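RickCE (Rickettsia bellii, PDB 5HAM) probably acts as a bacterial effector cysteine protease of the CE clan, a deubiquitinase that removes ubiquitin from modified proteins. Local coordinates at residues A[87-90]-A[91-95]; A[62-65]-A[66-69]; A[230-233]-A[234-237]; A[215-218]-A[219-223]. All coordinates share one frame; numbering follows the deposited sequence.

Contact 1 of 4, residues A[87-90]-A[91-95]; sequences KREE and ILKLS
Lys-87 and Ile-91, Arg-88 and Leu-92, and Glu-89 and Lys-93 are i/i+4 pairs on the last turns of helix 75-93, where the regular alpha-helical bonding weakens. Ile-91 N still donates to Lys-87 O at 3.0 Å, and Leu-92 N does the same to Arg-88 O. One step on, Lys-93 N is shared weakly between Glu-89 O and Glu-90 O. On the apolar flank the aliphatic part of the Lys-87 side chain does the touching: its chain is extended, and CE comes to 3.7 Å from Ile-91 CD1. A lysine suits this exposed place because its aliphatic stem can pack on Ile-91, leaving the charged end probably toward solvent. Leu-92 lies back along the preceding turn, CG beside its own backbone N (chi1 -70°), which brings CD1 to 3.3 Å from Arg-88 O. Glu-89 and Lys-93 cross obliquely in a long salt bridge, OE2 to NZ 3.9 Å, probably a loose electrostatic attraction at the surface; Glu-89 OE2 also accepts a weak hydrogen bond from Gln-63 NE2. Arg-88 NE makes a salt bridge with Asp-47 OD2. Around this turn, Leu-92 packs on Val-62 of helix 52-69, while Ile-91 meets Leu-102 of helix 96-130, so the turn is wedged between two other helices.

Contact 2 of 4, residues A[62-65]-A[66-69]; sequences VQET and IKIA
Glu-64 OE2 and Lys-67 NZ form a salt bridge at 3.0 Å, three residues apart (i, i+3) and so just under one turn, with a weak hydrogen bond within it. Torsions on both sides help: Glu-64 has a first torsion away from any staggered position (chi1 -106°) and turns at chi2 (-64°), and Lys-67 runs straight past CG before folding at chi3 (-63°). The lysine therefore doubles back toward the start of the helix. Its CE lies 3.1 Å from Glu-64 OE2, almost as near as NZ, so the ammonium is not aimed squarely at the oxygen, which fits the weak bond. Part of the same chain covers a backbone oxygen, with Lys-67 CE 3.4 Å from Gln-63 O. Both residues are exposed, a fitting place for charged ends on long flexible stems. Next to them Ile-68 sends CG1 toward the glutamate, 4.1 Å from Glu-64 OE1. All this sits on the last two turns of helix 52-69, whose framework includes Ile-66 N bound to Val-62 O at 3.0 Å and Ile-68 N bound to Glu-64 O. On a different face of the helix, Val-62 CG1 and Ile-66 CD1 are 4.4 Å apart, a light apolar contact between beta-branched residues. Thr-65 returns its hydroxyl to the chain by bonding OG1 to Glu-61 O. Farther out, Ile-66 is held against Ala-85 of helix 75-93.

Contact 3 of 4, residues A[230-233]-A[234-237]; sequences STEE and SKGE
Ser-230 O is gripped twice by Ser-234: the hydroxyl OG donates to it at 2.8 Å, and the backbone N adds a weak bond at 3.0 Å. The hydroxyl approaches from above the carbonyl plane. It can do so because OG stands beside its own backbone N (chi1 -73°), turned back toward the preceding turn, and serine is small enough to fit this buried spot. The same Ser-234 N also donates to Thr-231 O at 3.2 Å. These bonds belong to a short, weakly bonded helical turn, whose start is secured by a capping box. Glu-233 N donates to Ser-230 OG at 3.1 Å in an almost straight bond, and Ser-230 N returns the favour to Glu-233 OE1 at 2.9 Å. Serine as N-cap and glutamate three places later suit these roles, one hydroxyl and one carboxylate taking up backbone N-H groups at the helix start. On the exposed side Lys-235, extended beyond CG, makes a salt bridge, NZ to Glu-232 OE1 3.1 Å, with Glu-232 bent at chi2 (68°) to bring its carboxylate round; the ammonium meets it on its syn side, out of its plane. Thr-231 OG1 is hydrogen-bonded to Lys-203 O, tying the helix to a neighbouring loop.

Contact 4 of 4, residues A[215-218]-A[219-223]; sequences TVDN and GIKIA
Gly-219, Ile-220, Lys-221 and Ile-222 each donate their backbone N to the oxygen four residues earlier, an unbroken alpha-helical run that includes Ile-222 N to Asn-218 O at 2.7 Å and continues to Ala-223 N. Along one flank Val-216 and Ile-220 lie side by side pointing the same way, CG1 of the valine 3.7 Å from CD1 of the isoleucine. Ile-220 holds CG1 beside its backbone N (chi1 -67°), which also lays that carbon 3.1 Å from Val-216 O. Asp-217 and Lys-221 form the polar edge. Lys-221 NZ makes a salt bridge to Asp-217 OD2 at 2.8 Å on the syn lone pair, the side facing the other carboxylate oxygen, and the lysine methylenes run along too, with Lys-221 CD 3.2 Å from the same oxygen. Both are partly exposed, as suits a charged pair on a helix otherwise buried. Gly-219 is buried and has no side chain. Asn-218, buried, has its amide nitrogen satisfied by Gln-204 OE1. Helix 211-223 starts at Cys-211, consistent with the helix that carries the nucleophile in CE-clan proteases. It is packed between the sheet and helices: Thr-215 and Asn-218 rest on Val-149 and Ile-222 on Val-151 of strand 147-155, Val-216 and Ile-220 meet helix 11-20, and Asp-217 touches Leu-242 of helix 238-251.

In the fold
The contacts fall into two pairs. Contacts 2 and 1, in chain order, lie on the consecutive helices 52-69 and 75-93, which pack against each other; their centres are about 14 Å apart, and they touch directly. Contacts 4 and 3 follow later, on helices 211-223 and 231-234, with centres about 15 Å apart and nearest atoms about 7 Å apart without touching. These two lie within the RickCE-like catalytic domain, and contact 4 packs on the mixed five-stranded sheet. Contact 1 lies on the opposite side of the chain's centre from contacts 3 and 4, with centres about 48 and 44 Å away. The chain thus joins a helical arm to the catalytic domain, two structurally separate regions.

Contact 1 of 4, residues A[87-90]-A[91-95]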
loop_
_atom_site.group_PDB
_atom_site.type_symbol
_atom_site.label_atom_id
_atom_site.label_comp_id
_atom_site.label_asym_id
_atom_site.label_seq_id
_atom_site.Cartn_x
_atom_site.Cartn_y
_atom_site.Cartn_z
ATOM N N LYS A 87 9.431 22.912 -0.494
ATOM C CA LYS A 87 9.269 22.345 -1.821
ATOM C C LYS A 87 8.204 23.109 -2.607
ATOM O O LYS A 87 8.364 23.375 -3.807
ATOM C CB LYS A 87 8.910 20.864 -1.764
ATOM C CG LYS A 87 8.737 20.249 -3.151
ATOM C CD LYS A 87 8.096 18.862 -3.098
ATOM C CE LYS A 87 7.361 18.567 -4.382
ATOM N NZ LYS A 87 6.330 17.491 -4.217
ATOM N N ARG A 88 7.122 23.461 -1.917
ATOM C CA ARG A 88 6.052 24.238 -2.521
ATOM C C ARG A 88 6.545 25.617 -2.939
ATOM O O ARG A 88 6.176 26.120 -4.000
ATOM C CB ARG A 88 4.893 24.376 -1.555
ATOM C CG ARG A 88 3.967 23.179 -1.530
ATOM C CD ARG A 88 2.747 23.467 -0.658
ATOM N NE ARG A 88 1.756 24.340 -1.295
ATOM C CZ ARG A 88 1.067 25.287 -0.654
ATOM N NH1 ARG A 88 1.271 25.499 0.638
ATOM N NH2 ARG A 88 0.170 26.022 -1.301
ATOM N N GLU A 89 7.385 26.226 -2.111
ATOM C CA GLU A 89 7.946 27.506 -2.482
ATOM C C GLU A 89 8.734 27.373 -3.790
ATOM O O GLU A 89 8.652 28.241 -4.646
ATOM C CB GLU A 89 8.823 28.079 -1.371
ATOM C CG GLU A 89 9.272 29.505 -1.653
ATOM C CD GLU A 89 10.202 30.070 -0.590
ATOM O OE1 GLU A 89 10.785 29.278 0.190
ATOM O OE2 GLU A 89 10.356 31.315 -0.550
ATOM N N GLU A 90 9.474 26.278 -3.948
ATOM C CA GLU A 90 10.283 26.080 -5.146
ATOM C C GLU A 90 9.396 25.948 -6.367
ATOM O O GLU A 90 9.694 26.496 -7.429
ATOM C CB GLU A 90 11.168 24.834 -5.041
ATOM C CG GLU A 90 12.227 24.867 -3.957
ATOM C CD GLU A 90 13.325 25.884 -4.191
ATOM O OE1 GLU A 90 13.316 26.597 -5.222
ATOM O OE2 GLU A 90 14.218 25.971 -3.321
ATOM N N ILE A 91 8.312 25.208 -6.207
ATOM C CA ILE A 91 7.377 24.990 -7.294
ATOM C C ILE A 91 6.760 26.303 -7.747
ATOM O O ILE A 91 6.671 26.572 -8.940
ATOM C CB ILE A 91 6.292 23.970 -6.898
ATOM C CG1 ILE A 91 6.867 22.551 -7.003
ATOM C CG2 ILE A 91 5.083 24.065 -7.804
ATOM C CD1 ILE A 91 6.024 21.493 -6.307
ATOM N N LEU A 92 6.373 27.139 -6.794
ATOM C CA LEU A 92 5.727 28.396 -7.136
ATOM C C LEU A 92 6.683 29.360 -7.814
ATOM O O LEU A 92 6.249 30.270 -8.515
ATOM C CB LEU A 92 5.104 29.040 -5.901
ATOM C CG LEU A 92 3.900 28.232 -5.427
ATOM C CD1 LEU A 92 3.718 28.394 -3.937
ATOM C CD2 LEU A 92 2.659 28.669 -6.195
ATOM N N LYS A 93 7.978 29.152 -7.609
ATOM C CA LYS A 93 9.001 29.971 -8.264
ATOM C C LYS A 93 9.298 29.578 -9.724
ATOM O O LYS A 93 9.926 30.337 -10.444
ATOM C CB LYS A 93 10.309 29.937 -7.472
ATOM C CG LYS A 93 10.366 30.815 -6.240
ATOM C CD LYS A 93 11.713 30.572 -5.533
ATOM C CE LYS A 93 11.896 31.399 -4.259
ATOM N NZ LYS A 93 12.997 30.844 -3.403
ATOM N N LEU A 94 8.867 28.400 -10.151
ATOM C CA LEU A 94 9.083 27.963 -11.523
ATOM C C LEU A 94 8.275 28.753 -12.550
ATOM O O LEU A 94 7.333 29.449 -12.206
ATOM C CB LEU A 94 8.733 26.474 -11.658
ATOM C CG LEU A 94 9.558 25.530 -10.780
ATOM C CD1 LEU A 94 8.959 24.140 -10.794
ATOM C CD2 LEU A 94 11.006 25.539 -11.268
ATOM N N SER A 95 8.643 28.617 -13.818
ATOM C CA SER A 95 7.871 29.190 -14.906
ATOM C C SER A 95 6.504 28.517 -15.009
ATOM O O SER A 95 6.357 27.337 -14.670
ATOM C CB SER A 95 8.628 29.043 -16.229
ATOM O OG SER A 95 8.895 27.684 -16.523
#

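Contact 2 of 4, residues A[62-65]-A[66-69]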
loop_
_atom_site.group_PDB
_atom_site.type_symbol
_atom_site.label_atom_id
_atom_site.label_comp_id
_atom_site.label_asym_id
_atom_site.label_seq_id
_atom_site.Cartn_x
_atom_site.Cartn_y
_atom_site.Cartn_z
ATOM N N VAL A 62 2.586 30.377 1.520
ATOM C CA VAL A 62 3.618 29.361 1.662
ATOM C C VAL A 62 4.762 29.897 2.508
ATOM O O VAL A 62 5.245 29.223 3.418
ATOM C CB VAL A 62 4.175 28.906 0.293
ATOM C CG1 VAL A 62 5.460 28.155 0.479
ATOM C CG2 VAL A 62 3.153 28.045 -0.433
ATOM N N GLN A 63 5.169 31.123 2.208
ATOM C CA GLN A 63 6.288 31.753 2.885
ATOM C C GLN A 63 5.980 31.975 4.369
ATOM O O GLN A 63 6.888 31.988 5.213
ATOM C CB GLN A 63 6.637 33.075 2.194
ATOM C CG GLN A 63 7.379 32.882 0.883
ATOM C CD GLN A 63 7.566 34.175 0.085
ATOM O OE1 GLN A 63 6.977 35.218 0.394
ATOM N NE2 GLN A 63 8.393 34.102 -0.952
ATOM N N GLU A 64 4.698 32.136 4.677
ATOM C CA GLU A 64 4.263 32.340 6.049
ATOM C C GLU A 64 4.267 31.005 6.782
ATOM O O GLU A 64 4.683 30.918 7.930
ATOM C CB GLU A 64 2.870 32.978 6.091
ATOM C CG GLU A 64 2.879 34.433 6.492
ATOM C CD GLU A 64 3.379 34.641 7.918
ATOM O OE1 GLU A 64 3.186 33.742 8.775
ATOM O OE2 GLU A 64 3.973 35.709 8.176
ATOM N N THR A 65 3.797 29.972 6.098
ATOM C CA THR A 65 3.826 28.625 6.621
ATOM C C THR A 65 5.227 28.232 7.038
ATOM O O THR A 65 5.438 27.741 8.148
ATOM C CB THR A 65 3.398 27.646 5.556
ATOM O OG1 THR A 65 2.047 27.925 5.191
ATOM C CG2 THR A 65 3.509 26.236 6.075
ATOM N N ILE A 66 6.178 28.455 6.133
ATOM C CA ILE A 66 7.577 28.173 6.392
ATOM C C ILE A 66 7.970 28.809 7.703
ATOM O O ILE A 66 8.599 28.176 8.541
ATOM C CB ILE A 66 8.472 28.723 5.275
ATOM C CG1 ILE A 66 8.336 27.864 4.018
ATOM C CG2 ILE A 66 9.924 28.776 5.711
ATOM C CD1 ILE A 66 9.164 28.387 2.865
ATOM N N LYS A 67 7.562 30.060 7.883
ATOM C CA LYS A 67 7.857 30.790 9.106
ATOM C C LYS A 67 7.232 30.158 10.360
ATOM O O LYS A 67 7.818 30.214 11.438
ATOM C CB LYS A 67 7.460 32.256 8.956
ATOM C CG LYS A 67 8.484 33.073 8.196
ATOM C CD LYS A 67 8.092 34.541 8.084
ATOM C CE LYS A 67 6.800 34.685 7.298
ATOM N NZ LYS A 67 6.597 36.049 6.741
ATOM N N ILE A 68 6.067 29.534 10.217
ATOM C CA ILE A 68 5.408 28.905 11.357
ATOM C C ILE A 68 5.825 27.442 11.507
ATOM O O ILE A 68 6.094 26.981 12.617
ATOM C CB ILE A 68 3.871 28.975 11.233
ATOM C CG1 ILE A 68 3.399 30.426 11.199
ATOM C CG2 ILE A 68 3.198 28.205 12.374
ATOM C CD1 ILE A 68 3.658 31.175 12.470
ATOM N N ALA A 69 5.869 26.717 10.389
ATOM C CA ALA A 69 6.257 25.306 10.390
ATOM C C ALA A 69 7.601 25.118 11.073
ATOM O O ALA A 69 7.862 24.091 11.698
ATOM C CB ALA A 69 6.307 24.756 8.975
#

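Contact 3 of 4, residues A[230-233]-A[234-237]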
loop_
_atom_site.group_PDB
_atom_site.type_symbol
_atom_site.label_atom_id
_atom_site.label_comp_id
_atom_site.label_asym_id
_atom_site.label_seq_id
_atom_site.Cartn_x
_atom_site.Cartn_y
_atom_site.Cartn_z
ATOM N N SER A 230 -4.309 -15.120 15.441
ATOM C CA SER A 230 -5.341 -14.331 16.090
ATOM C C SER A 230 -4.723 -13.158 16.825
ATOM O O SER A 230 -3.490 -13.049 16.931
ATOM C CB SER A 230 -6.109 -15.183 17.084
ATOM O OG SER A 230 -5.284 -15.477 18.184
ATOM N N THR A 231 -5.584 -12.274 17.328
ATOM C CA THR A 231 -5.118 -11.148 18.125
ATOM C C THR A 231 -4.329 -11.690 19.309
ATOM O O THR A 231 -3.243 -11.212 19.611
ATOM C CB THR A 231 -6.273 -10.241 18.601
ATOM O OG1 THR A 231 -6.947 -9.677 17.465
ATOM C CG2 THR A 231 -5.722 -9.104 19.439
ATOM N N GLU A 232 -4.860 -12.740 19.930
ATOM C CA GLU A 232 -4.234 -13.359 21.093
ATOM C C GLU A 232 -2.820 -13.898 20.815
ATOM O O GLU A 232 -1.868 -13.551 21.516
ATOM C CB GLU A 232 -5.148 -14.457 21.650
ATOM C CG GLU A 232 -4.865 -14.872 23.084
ATOM C CD GLU A 232 -5.182 -13.785 24.115
ATOM O OE1 GLU A 232 -5.527 -12.641 23.728
ATOM O OE2 GLU A 232 -5.086 -14.088 25.326
ATOM N N GLU A 233 -2.685 -14.723 19.781
ATOM C CA GLU A 233 -1.379 -15.272 19.398
ATOM C C GLU A 233 -0.401 -14.222 18.872
ATOM O O GLU A 233 0.795 -14.471 18.776
ATOM C CB GLU A 233 -1.545 -16.355 18.333
ATOM C CG GLU A 233 -2.503 -17.470 18.713
ATOM C CD GLU A 233 -3.033 -18.230 17.491
ATOM O OE1 GLU A 233 -3.247 -17.599 16.420
ATOM O OE2 GLU A 233 -3.239 -19.459 17.607
ATOM N N SER A 234 -0.905 -13.053 18.507
ATOM C CA SER A 234 -0.057 -12.063 17.870
ATOM C C SER A 234 0.639 -11.200 18.891
ATOM O O SER A 234 1.614 -10.532 18.576
ATOM C CB SER A 234 -0.870 -11.208 16.922
ATOM O OG SER A 234 -1.208 -11.960 15.778
ATOM N N LYS A 235 0.141 -11.231 20.121
ATOM C CA LYS A 235 0.723 -10.459 21.213
ATOM C C LYS A 235 2.171 -10.876 21.463
ATOM O O LYS A 235 2.631 -11.895 20.948
ATOM C CB LYS A 235 -0.114 -10.638 22.485
ATOM C CG LYS A 235 -1.556 -10.177 22.331
ATOM C CD LYS A 235 -2.340 -10.277 23.632
ATOM C CE LYS A 235 -3.758 -9.725 23.476
ATOM N NZ LYS A 235 -4.566 -9.874 24.726
ATOM N N GLY A 236 2.890 -10.075 22.243
ATOM C CA GLY A 236 4.234 -10.428 22.671
ATOM C C GLY A 236 5.291 -10.265 21.600
ATOM O O GLY A 236 5.296 -9.278 20.862
ATOM N N GLU A 237 6.195 -11.237 21.514
ATOM C CA GLU A 237 7.308 -11.166 20.567
ATOM C C GLU A 237 7.077 -11.946 19.256
ATOM O O GLU A 237 8.018 -12.180 18.492
ATOM C CB GLU A 237 8.607 -11.619 21.242
#

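Contact 4 of 4, residues A[215-218]-A[219-223]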
loop_
_atom_site.group_PDB
_atom_site.type_symbol
_atom_site.label_atom_id
_atom_site.label_comp_id
_atom_site.label_asym_id
_atom_site.label_seq_id
_atom_site.Cartn_x
_atom_site.Cartn_y
_atom_site.Cartn_z
ATOM N N THR A 215 1.703 -9.099 6.874
ATOM C CA THR A 215 1.247 -9.188 5.499
ATOM C C THR A 215 1.724 -10.501 4.889
ATOM O O THR A 215 0.964 -11.215 4.246
ATOM C CB THR A 215 1.785 -8.013 4.662
ATOM O OG1 THR A 215 1.055 -6.827 4.992
ATOM C CG2 THR A 215 1.634 -8.292 3.165
ATOM N N VAL A 216 2.986 -10.828 5.123
ATOM C CA VAL A 216 3.551 -12.030 4.551
ATOM C C VAL A 216 2.903 -13.257 5.174
ATOM O O VAL A 216 2.449 -14.158 4.471
ATOM C CB VAL A 216 5.089 -12.082 4.757
ATOM C CG1 VAL A 216 5.648 -13.492 4.441
ATOM C CG2 VAL A 216 5.788 -10.973 3.933
ATOM N N ASP A 217 2.861 -13.289 6.496
ATOM C CA ASP A 217 2.314 -14.446 7.182
ATOM C C ASP A 217 0.819 -14.647 6.890
ATOM O O ASP A 217 0.380 -15.777 6.639
ATOM C CB ASP A 217 2.564 -14.347 8.677
ATOM C CG ASP A 217 2.467 -15.697 9.368
ATOM O OD1 ASP A 217 3.446 -16.475 9.296
ATOM O OD2 ASP A 217 1.414 -15.970 9.987
ATOM N N ASN A 218 0.052 -13.561 6.903
ATOM C CA ASN A 218 -1.381 -13.642 6.596
ATOM C C ASN A 218 -1.619 -14.123 5.172
ATOM O O ASN A 218 -2.426 -15.024 4.948
ATOM C CB ASN A 218 -2.099 -12.301 6.826
ATOM C CG ASN A 218 -2.038 -11.855 8.273
ATOM O OD1 ASN A 218 -1.917 -12.682 9.175
ATOM N ND2 ASN A 218 -2.124 -10.547 8.505
ATOM N N GLY A 219 -0.903 -13.538 4.214
ATOM C CA GLY A 219 -1.071 -13.894 2.812
ATOM C C GLY A 219 -0.825 -15.369 2.574
ATOM O O GLY A 219 -1.638 -16.059 1.968
ATOM N N ILE A 220 0.296 -15.855 3.082
ATOM C CA ILE A 220 0.619 -17.273 3.024
ATOM C C ILE A 220 -0.459 -18.154 3.652
ATOM O O ILE A 220 -0.902 -19.142 3.055
ATOM C CB ILE A 220 1.936 -17.527 3.741
ATOM C CG1 ILE A 220 3.062 -16.857 2.969
ATOM C CG2 ILE A 220 2.193 -19.008 3.870
ATOM C CD1 ILE A 220 4.359 -16.903 3.682
ATOM N N LYS A 221 -0.898 -17.785 4.850
ATOM C CA LYS A 221 -1.900 -18.589 5.538
ATOM C C LYS A 221 -3.258 -18.580 4.848
ATOM O O LYS A 221 -3.847 -19.632 4.621
ATOM C CB LYS A 221 -2.009 -18.201 7.015
ATOM C CG LYS A 221 -1.101 -19.070 7.868
ATOM C CD LYS A 221 -0.541 -18.325 9.035
ATOM C CE LYS A 221 0.352 -19.235 9.851
ATOM N NZ LYS A 221 0.802 -18.526 11.069
ATOM N N ILE A 222 -3.735 -17.392 4.495
ATOM C CA ILE A 222 -4.985 -17.255 3.785
ATOM C C ILE A 222 -4.931 -17.987 2.452
ATOM O O ILE A 222 -5.867 -18.697 2.100
ATOM C CB ILE A 222 -5.313 -15.786 3.541
ATOM C CG1 ILE A 222 -5.492 -15.059 4.875
ATOM C CG2 ILE A 222 -6.571 -15.668 2.709
ATOM C CD1 ILE A 222 -5.586 -13.532 4.734
ATOM N N ALA A 223 -3.830 -17.835 1.717
ATOM C CA ALA A 223 -3.666 -18.560 0.450
ATOM C C ALA A 223 -3.890 -20.071 0.640
ATOM O O ALA A 223 -4.545 -20.716 -0.177
ATOM C CB ALA A 223 -2.288 -18.303 -0.135
#